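Local coordinates for probable uracil-DNA glycosylase (Acanthamoeba polyphaga mimivirus, PDB 5X55), which is probably a DNA glycosylase of the uracil-DNA glycosylase superfamily, built on a parallel beta sheet packed between helices, at residues 289-294 and 355-360; 298-303 and 313-318; 132-137 and 173-178. All blocks are in the same frame, centred on the assembly; numbering follows the deposited sequence.

Contact 1 of 3, residues 289-294 and 355-360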
# COMPACT_ATOMS: atom_id res chain seq x y z
N ASP A 289 -5.78 12.63 13.22
CA ASP A 289 -5.29 13.58 12.24
C ASP A 289 -4.30 12.92 11.27
O ASP A 289 -3.23 13.46 10.97
CB ASP A 289 -4.64 14.77 12.96
CG ASP A 289 -4.38 15.93 12.05
OD1 ASP A 289 -3.26 16.46 12.12
OD2 ASP A 289 -5.30 16.30 11.29
N LEU A 290 -4.63 11.71 10.83
CA LEU A 290 -3.89 11.10 9.74
C LEU A 290 -4.34 11.72 8.44
O LEU A 290 -5.41 12.33 8.35
CB LEU A 290 -4.11 9.59 9.70
CG LEU A 290 -3.80 8.82 10.99
CD1 LEU A 290 -3.99 7.32 10.78
CD2 LEU A 290 -2.40 9.12 11.49
N ILE A 291 -3.52 11.57 7.41
CA ILE A 291 -3.90 11.99 6.06
C ILE A 291 -4.15 10.74 5.22
O ILE A 291 -3.26 9.89 5.08
CB ILE A 291 -2.84 12.89 5.43
CG1 ILE A 291 -2.62 14.10 6.34
CG2 ILE A 291 -3.29 13.30 4.03
CD1 ILE A 291 -1.33 14.85 6.09
N PHE A 292 -5.35 10.64 4.65
CA PHE A 292 -5.73 9.56 3.74
C PHE A 292 -5.80 10.11 2.32
O PHE A 292 -6.50 11.09 2.06
CB PHE A 292 -7.07 8.94 4.14
CG PHE A 292 -6.99 8.05 5.35
CD1 PHE A 292 -7.02 8.58 6.62
CD2 PHE A 292 -6.87 6.66 5.20
CE1 PHE A 292 -6.93 7.76 7.75
CE2 PHE A 292 -6.77 5.82 6.32
CZ PHE A 292 -6.79 6.38 7.60
N VAL A 293 -5.05 9.47 1.42
CA VAL A 293 -5.01 9.84 0.01
C VAL A 293 -5.75 8.76 -0.77
O VAL A 293 -5.35 7.59 -0.75
CB VAL A 293 -3.56 9.98 -0.48
CG1 VAL A 293 -3.54 10.29 -1.94
CG2 VAL A 293 -2.85 11.03 0.31
N ALA A 294 -6.84 9.16 -1.44
CA ALA A 294 -7.70 8.23 -2.16
C ALA A 294 -7.55 8.46 -3.66
O ALA A 294 -8.12 9.40 -4.22
CB ALA A 294 -9.16 8.39 -1.72
N ASN A 355 1.62 18.38 2.45
CA ASN A 355 2.56 19.29 3.09
C ASN A 355 1.83 20.33 3.91
O ASN A 355 2.19 20.59 5.07
CB ASN A 355 3.41 19.98 2.03
CG ASN A 355 4.46 19.08 1.44
OD1 ASN A 355 4.75 18.00 1.96
ND2 ASN A 355 5.06 19.54 0.34
N GLU A 356 0.82 20.96 3.32
CA GLU A 356 0.13 22.03 4.01
C GLU A 356 -0.60 21.50 5.23
O GLU A 356 -0.59 22.16 6.28
CB GLU A 356 -0.82 22.75 3.06
CG GLU A 356 -0.12 23.48 1.92
CD GLU A 356 1.14 24.25 2.38
OE1 GLU A 356 1.03 25.15 3.25
OE2 GLU A 356 2.25 23.94 1.88
N HIS A 357 -1.21 20.31 5.14
CA HIS A 357 -1.91 19.78 6.31
C HIS A 357 -0.94 19.44 7.44
O HIS A 357 -1.17 19.79 8.60
CB HIS A 357 -2.74 18.56 5.93
CG HIS A 357 -3.62 18.08 7.04
ND1 HIS A 357 -4.88 18.60 7.28
CD2 HIS A 357 -3.42 17.15 8.00
CE1 HIS A 357 -5.41 18.00 8.32
NE2 HIS A 357 -4.55 17.11 8.77
N LEU A 358 0.18 18.78 7.11
CA LEU A 358 1.17 18.49 8.14
C LEU A 358 1.68 19.77 8.79
O LEU A 358 1.84 19.84 10.01
CB LEU A 358 2.34 17.69 7.55
CG LEU A 358 2.05 16.23 7.18
CD1 LEU A 358 3.26 15.55 6.52
CD2 LEU A 358 1.61 15.47 8.42
N LYS A 359 1.95 20.78 7.97
CA LYS A 359 2.48 22.03 8.49
C LYS A 359 1.44 22.74 9.34
O LYS A 359 1.78 23.34 10.37
CB LYS A 359 2.97 22.90 7.34
CG LYS A 359 3.17 24.37 7.64
CD LYS A 359 3.80 25.07 6.44
CE LYS A 359 3.18 26.44 6.18
NZ LYS A 359 3.43 27.42 7.29
N SER A 360 0.17 22.63 8.97
CA SER A 360 -0.88 23.26 9.76
C SER A 360 -1.10 22.54 11.08
O SER A 360 -1.71 23.12 11.99
CB SER A 360 -2.19 23.35 8.97
OG SER A 360 -2.92 22.14 9.00
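Ile291 and His357 mark the closest backbone approach, with their CA atoms 8.0 Å apart where the start of strand 291-295 meets helix 350-360. This is helix-on-sheet packing in the alpha/beta fold of the family, and the strand is an inner one of the parallel sheet. His357 points its CB toward the strand. Its CG is anti to the backbone N (chi1 -173°), which carries the imidazole across the gap. Ile291 slides past the ring in the opposite direction, and its CG1 comes to 3.6 Å from His357 CD2, an oblique approach. Ile291 CD1 also lies against His357 CD2, and it touches Leu358 CD2 at 3.8 Å to complete the apolar part. Tyr312, on the neighbouring strand, stacks on the His357 ring. The polar part lies at the loop before the strand. Asp289 meets the imidazole edge, with the carboxylate turned well away from the ring plane. Arg361 forms a salt bridge with Asp289 OD2, so this oxygen has two partners. The other is His357 NE2, which donates to Asp289 OD2 over 2.8 Å, on the syn side of the carboxylate but 34° out of its plane.

Contact 2 of 3, residues 298-303 and 313-318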
# COMPACT_ATOMS: atom_id res chain seq x y z
N HIS A 298 -12.07 2.75 -5.80
CA HIS A 298 -11.88 1.72 -4.78
C HIS A 298 -11.23 2.27 -3.51
O HIS A 298 -11.71 2.04 -2.39
CB HIS A 298 -11.04 0.58 -5.38
CG HIS A 298 -10.66 -0.45 -4.37
ND1 HIS A 298 -11.56 -1.38 -3.90
CD2 HIS A 298 -9.52 -0.63 -3.67
CE1 HIS A 298 -10.97 -2.13 -2.99
NE2 HIS A 298 -9.73 -1.70 -2.83
N ALA A 299 -10.12 3.00 -3.66
CA ALA A 299 -9.48 3.60 -2.49
C ALA A 299 -10.43 4.57 -1.79
O ALA A 299 -10.45 4.67 -0.56
CB ALA A 299 -8.19 4.30 -2.91
N HIS A 300 -11.27 5.27 -2.57
CA HIS A 300 -12.21 6.23 -2.02
C HIS A 300 -13.29 5.54 -1.19
O HIS A 300 -13.66 6.02 -0.09
CB HIS A 300 -12.84 7.03 -3.16
CG HIS A 300 -13.81 8.07 -2.69
ND1 HIS A 300 -15.06 8.22 -3.23
CD2 HIS A 300 -13.71 8.99 -1.71
CE1 HIS A 300 -15.68 9.21 -2.62
NE2 HIS A 300 -14.88 9.70 -1.70
N LYS A 301 -13.83 4.43 -1.70
CA LYS A 301 -14.72 3.63 -0.88
C LYS A 301 -14.05 3.27 0.43
O LYS A 301 -14.62 3.48 1.51
CB LYS A 301 -15.15 2.36 -1.62
CG LYS A 301 -15.84 1.35 -0.70
CD LYS A 301 -16.65 0.31 -1.47
CE LYS A 301 -15.75 -0.74 -2.12
NZ LYS A 301 -14.98 -1.51 -1.09
N LEU A 302 -12.81 2.78 0.37
CA LEU A 302 -12.16 2.41 1.62
C LEU A 302 -12.01 3.61 2.55
O LEU A 302 -12.17 3.48 3.76
CB LEU A 302 -10.80 1.78 1.36
CG LEU A 302 -10.83 0.42 0.70
CD1 LEU A 302 -9.42 -0.09 0.69
CD2 LEU A 302 -11.75 -0.52 1.46
N CYS A 303 -11.68 4.79 2.00
CA CYS A 303 -11.48 5.96 2.85
C CYS A 303 -12.77 6.50 3.43
O CYS A 303 -12.73 7.35 4.34
CB CYS A 303 -10.76 7.06 2.07
SG CYS A 303 -9.00 6.66 1.77
N ILE A 313 -8.92 13.67 4.27
CA ILE A 313 -9.05 12.76 3.12
C ILE A 313 -8.95 13.56 1.83
O ILE A 313 -9.73 14.50 1.60
CB ILE A 313 -10.37 11.98 3.15
CG1 ILE A 313 -10.52 11.22 4.48
CG2 ILE A 313 -10.41 11.01 1.98
CD1 ILE A 313 -11.89 10.62 4.70
N ILE A 314 -8.01 13.17 0.97
CA ILE A 314 -7.72 13.83 -0.30
C ILE A 314 -8.06 12.84 -1.40
O ILE A 314 -7.54 11.72 -1.41
CB ILE A 314 -6.23 14.22 -0.41
CG1 ILE A 314 -5.82 15.21 0.68
CG2 ILE A 314 -5.91 14.79 -1.77
CD1 ILE A 314 -4.29 15.39 0.73
N THR A 315 -8.93 13.25 -2.33
CA THR A 315 -9.49 12.34 -3.31
C THR A 315 -9.32 12.86 -4.73
O THR A 315 -9.57 14.03 -5.01
CB THR A 315 -10.99 12.10 -3.04
OG1 THR A 315 -11.18 11.71 -1.68
CG2 THR A 315 -11.50 11.00 -3.92
N SER A 316 -8.93 11.97 -5.63
CA SER A 316 -8.87 12.28 -7.06
C SER A 316 -9.00 10.97 -7.83
O SER A 316 -9.18 9.90 -7.24
CB SER A 316 -7.57 12.98 -7.40
OG SER A 316 -6.52 12.02 -7.40
N SER A 317 -8.87 11.06 -9.15
CA SER A 317 -8.80 9.84 -9.94
C SER A 317 -7.43 9.17 -9.77
O SER A 317 -6.47 9.75 -9.25
CB SER A 317 -9.07 10.12 -11.42
OG SER A 317 -7.89 10.58 -12.07
N HIS A 318 -7.35 7.94 -10.27
CA HIS A 318 -6.16 7.13 -10.15
C HIS A 318 -5.08 7.59 -11.14
O HIS A 318 -5.40 8.03 -12.25
CB HIS A 318 -6.52 5.67 -10.42
CG HIS A 318 -5.46 4.68 -10.03
ND1 HIS A 318 -4.41 4.35 -10.86
CD2 HIS A 318 -5.32 3.91 -8.92
CE1 HIS A 318 -3.66 3.43 -10.28
NE2 HIS A 318 -4.18 3.15 -9.10
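Cys303 N donates to Ala299 O over 2.8 Å, a bond of the final turn of helix 297-303, where Cys303 faces strand 312-316. The helix is the connection of a beta-alpha-beta crossover. Strand 291-295 leads into it, and strand 312-316 follows as the next parallel strand, at the border of the sheet. Two pairs of residues join helix and strand. At one, Cys303 CB lies 4.0 Å from Ile313 CG2. The other branch of Ile313 reaches the helix end, with CD1 3.4 Å from Cys303 O. At the second pair, His300 crosses Thr315 at about a right angle. His300 CG is anti to the backbone N (chi1 -179°), and this lays the imidazole along the strand side of the helix. The methyl of Thr315 sits over one ring face in a CH-pi contact, with CG2 4.1 Å from the centroid of the His300 ring. The hydroxyl branch stays nearer the rim, with OG1 3.7 Å from His300 CD2. Ser330 OG is hydrogen-bonded to His300 ND1, and Tyr342 meets the ring edge-to-face. These outside partners probably help fix the ring's rotation. Between helix and strand the contact is therefore carried by van der Waals and CH-pi packing, including a methyl against the Cys303 carbonyl. The polar demand of the buried imidazole at ND1 is met from strand 328-332.

Contact 3 of 3, residues 132-137 and 173-178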
# COMPACT_ATOMS: atom_id res chain seq x y z
N PRO A 132 7.26 -5.05 16.56
CA PRO A 132 6.43 -5.36 17.75
C PRO A 132 5.28 -4.40 18.01
O PRO A 132 4.26 -4.81 18.58
CB PRO A 132 7.45 -5.29 18.90
CG PRO A 132 8.78 -5.46 18.28
CD PRO A 132 8.68 -4.88 16.90
N GLU A 133 5.41 -3.13 17.61
CA GLU A 133 4.32 -2.17 17.80
C GLU A 133 3.02 -2.57 17.09
O GLU A 133 1.99 -1.94 17.35
CB GLU A 133 4.73 -0.77 17.32
CG GLU A 133 5.95 -0.16 18.05
CD GLU A 133 7.30 -0.62 17.50
OE1 GLU A 133 7.39 -1.76 16.99
OE2 GLU A 133 8.28 0.16 17.58
N TRP A 134 3.03 -3.57 16.21
CA TRP A 134 1.81 -4.03 15.55
C TRP A 134 1.20 -5.25 16.22
O TRP A 134 0.08 -5.64 15.85
CB TRP A 134 2.08 -4.34 14.07
CG TRP A 134 2.24 -3.11 13.19
CD1 TRP A 134 3.41 -2.57 12.73
CD2 TRP A 134 1.18 -2.30 12.64
NE1 TRP A 134 3.14 -1.47 11.94
CE2 TRP A 134 1.78 -1.28 11.87
CE3 TRP A 134 -0.22 -2.34 12.73
CZ2 TRP A 134 1.04 -0.30 11.21
CZ3 TRP A 134 -0.97 -1.36 12.05
CH2 TRP A 134 -0.34 -0.36 11.31
N PHE A 135 1.89 -5.86 17.19
CA PHE A 135 1.41 -7.12 17.76
C PHE A 135 0.03 -6.95 18.38
O PHE A 135 -0.84 -7.82 18.24
CB PHE A 135 2.42 -7.68 18.78
CG PHE A 135 3.71 -8.20 18.15
CD1 PHE A 135 3.86 -8.30 16.77
CD2 PHE A 135 4.79 -8.59 18.96
CE1 PHE A 135 5.05 -8.77 16.20
CE2 PHE A 135 5.99 -9.07 18.40
CZ PHE A 135 6.12 -9.16 17.02
N ASP A 136 -0.22 -5.80 19.02
CA ASP A 136 -1.54 -5.55 19.59
C ASP A 136 -2.60 -5.58 18.50
O ASP A 136 -3.60 -6.30 18.63
CB ASP A 136 -1.55 -4.21 20.34
CG ASP A 136 -0.91 -4.32 21.72
OD1 ASP A 136 -0.10 -5.25 21.93
OD2 ASP A 136 -1.20 -3.49 22.61
N PHE A 137 -2.38 -4.86 17.40
CA PHE A 137 -3.34 -4.95 16.30
C PHE A 137 -3.48 -6.39 15.85
O PHE A 137 -4.59 -6.90 15.69
CB PHE A 137 -2.92 -4.06 15.13
CG PHE A 137 -3.59 -4.42 13.84
CD1 PHE A 137 -4.92 -4.10 13.62
CD2 PHE A 137 -2.90 -5.09 12.86
CE1 PHE A 137 -5.55 -4.43 12.45
CE2 PHE A 137 -3.51 -5.43 11.68
CZ PHE A 137 -4.86 -5.10 11.47
N ASN A 173 5.60 -5.49 4.47
CA ASN A 173 6.77 -4.63 4.39
C ASN A 173 6.53 -3.24 4.98
O ASN A 173 7.33 -2.75 5.80
CB ASN A 173 7.19 -4.50 2.92
CG ASN A 173 8.67 -4.41 2.74
OD1 ASN A 173 9.45 -4.57 3.68
ND2 ASN A 173 9.09 -4.18 1.51
N THR A 174 5.45 -2.58 4.56
CA THR A 174 5.20 -1.22 5.04
C THR A 174 4.98 -1.20 6.55
O THR A 174 5.44 -0.27 7.22
CB THR A 174 4.01 -0.61 4.32
OG1 THR A 174 4.22 -0.72 2.90
CG2 THR A 174 3.90 0.86 4.66
N MET A 175 4.31 -2.21 7.09
CA MET A 175 4.12 -2.29 8.55
C MET A 175 5.42 -2.60 9.26
O MET A 175 5.63 -2.15 10.39
CB MET A 175 3.07 -3.35 8.90
CG MET A 175 1.66 -2.98 8.37
SD MET A 175 0.50 -4.35 8.16
CE MET A 175 0.21 -4.79 9.88
N ASN A 176 6.30 -3.38 8.64
CA ASN A 176 7.58 -3.67 9.28
C ASN A 176 8.48 -2.44 9.27
O ASN A 176 9.31 -2.29 10.18
CB ASN A 176 8.24 -4.87 8.60
CG ASN A 176 7.53 -6.18 8.95
OD1 ASN A 176 7.10 -6.35 10.09
ND2 ASN A 176 7.39 -7.08 7.98
N VAL A 177 8.33 -1.55 8.30
CA VAL A 177 9.06 -0.29 8.37
C VAL A 177 8.42 0.66 9.38
O VAL A 177 9.11 1.29 10.16
CB VAL A 177 9.17 0.38 6.99
CG1 VAL A 177 9.83 1.74 7.14
CG2 VAL A 177 9.96 -0.47 6.03
N LEU A 178 7.09 0.77 9.38
CA LEU A 178 6.41 1.85 10.11
C LEU A 178 5.54 1.34 11.24
O LEU A 178 4.46 0.78 10.97
CB LEU A 178 5.53 2.66 9.16
CG LEU A 178 6.14 3.83 8.42
CD1 LEU A 178 5.03 4.52 7.62
CD2 LEU A 178 6.79 4.75 9.43
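The Trp134 indole has the Met175 side chain along one face and the carbonyl oxygen of Leu178 at its edge, near the ring plane. Met175 runs over that face at about a right angle to the tryptophan. Its CB stands over the five-membered ring in a CH-pi contact, 3.8 Å from the centroid. Its SD lies farther along, 4.9 Å from the centroid of the six-membered Trp134 ring and only 4° off the normal. This is a Met-aromatic contact at a distance. The chain then bends at chi3 (69°), which brings the methyl back down toward the indole. Met175 CE is 3.8 Å from Trp134 CE3, offset toward the rim. The same methyl approaches the Phe137 ring obliquely, 4.2 Å from CE2, and so touches both aromatic side chains. The ring of Phe137 also meets Tyr282, and Leu279 and Leu283 of the same helix 273-286 touch the indole. The contact joins the chain around Trp134 and helix 135-142 to the short helix 173-177, and the touching residues are buried. Phe252 of strand 251-255 touches Met175 and links the cluster to the parallel sheet. The polar part lies at the C-terminal end of helix 173-177. Leu178 N still bonds to Thr174 O, but Leu178 itself has left helical geometry. Pro179 follows, a residue without a backbone N-H. Trp134 NE1 lies 3.0 Å from Met175 O. The same Trp134 NE1 donates a hydrogen bond to Leu178 O, over 2.8 Å with an N-H...O angle of 151°. The donor stands tilted from the carbonyl plane.

Contacts 1 and 2 belong to one region of the sheet. Strand 291-295 serves contact 1, strand 312-316 serves contact 2, and these neighbours are joined by backbone bonds such as Ala294 N to Ile314 O at 2.7 Å. Contact 2 is nested in the chain loop that contact 1 closes. Both are partly buried. Contact 1 combines a His-carboxylate hydrogen bond with packing of Ile291 on the imidazole and Leu358, whereas contact 2 joins helix and strand by apolar and CH-pi packing. Contact 3 closes earlier in the chain and touches neither. It is buried, joins the segment leading into helix 135-142 to helix 173-177 and Leu178, and relies on aromatic and sulfur contacts plus an indole N-H to carbonyl bond.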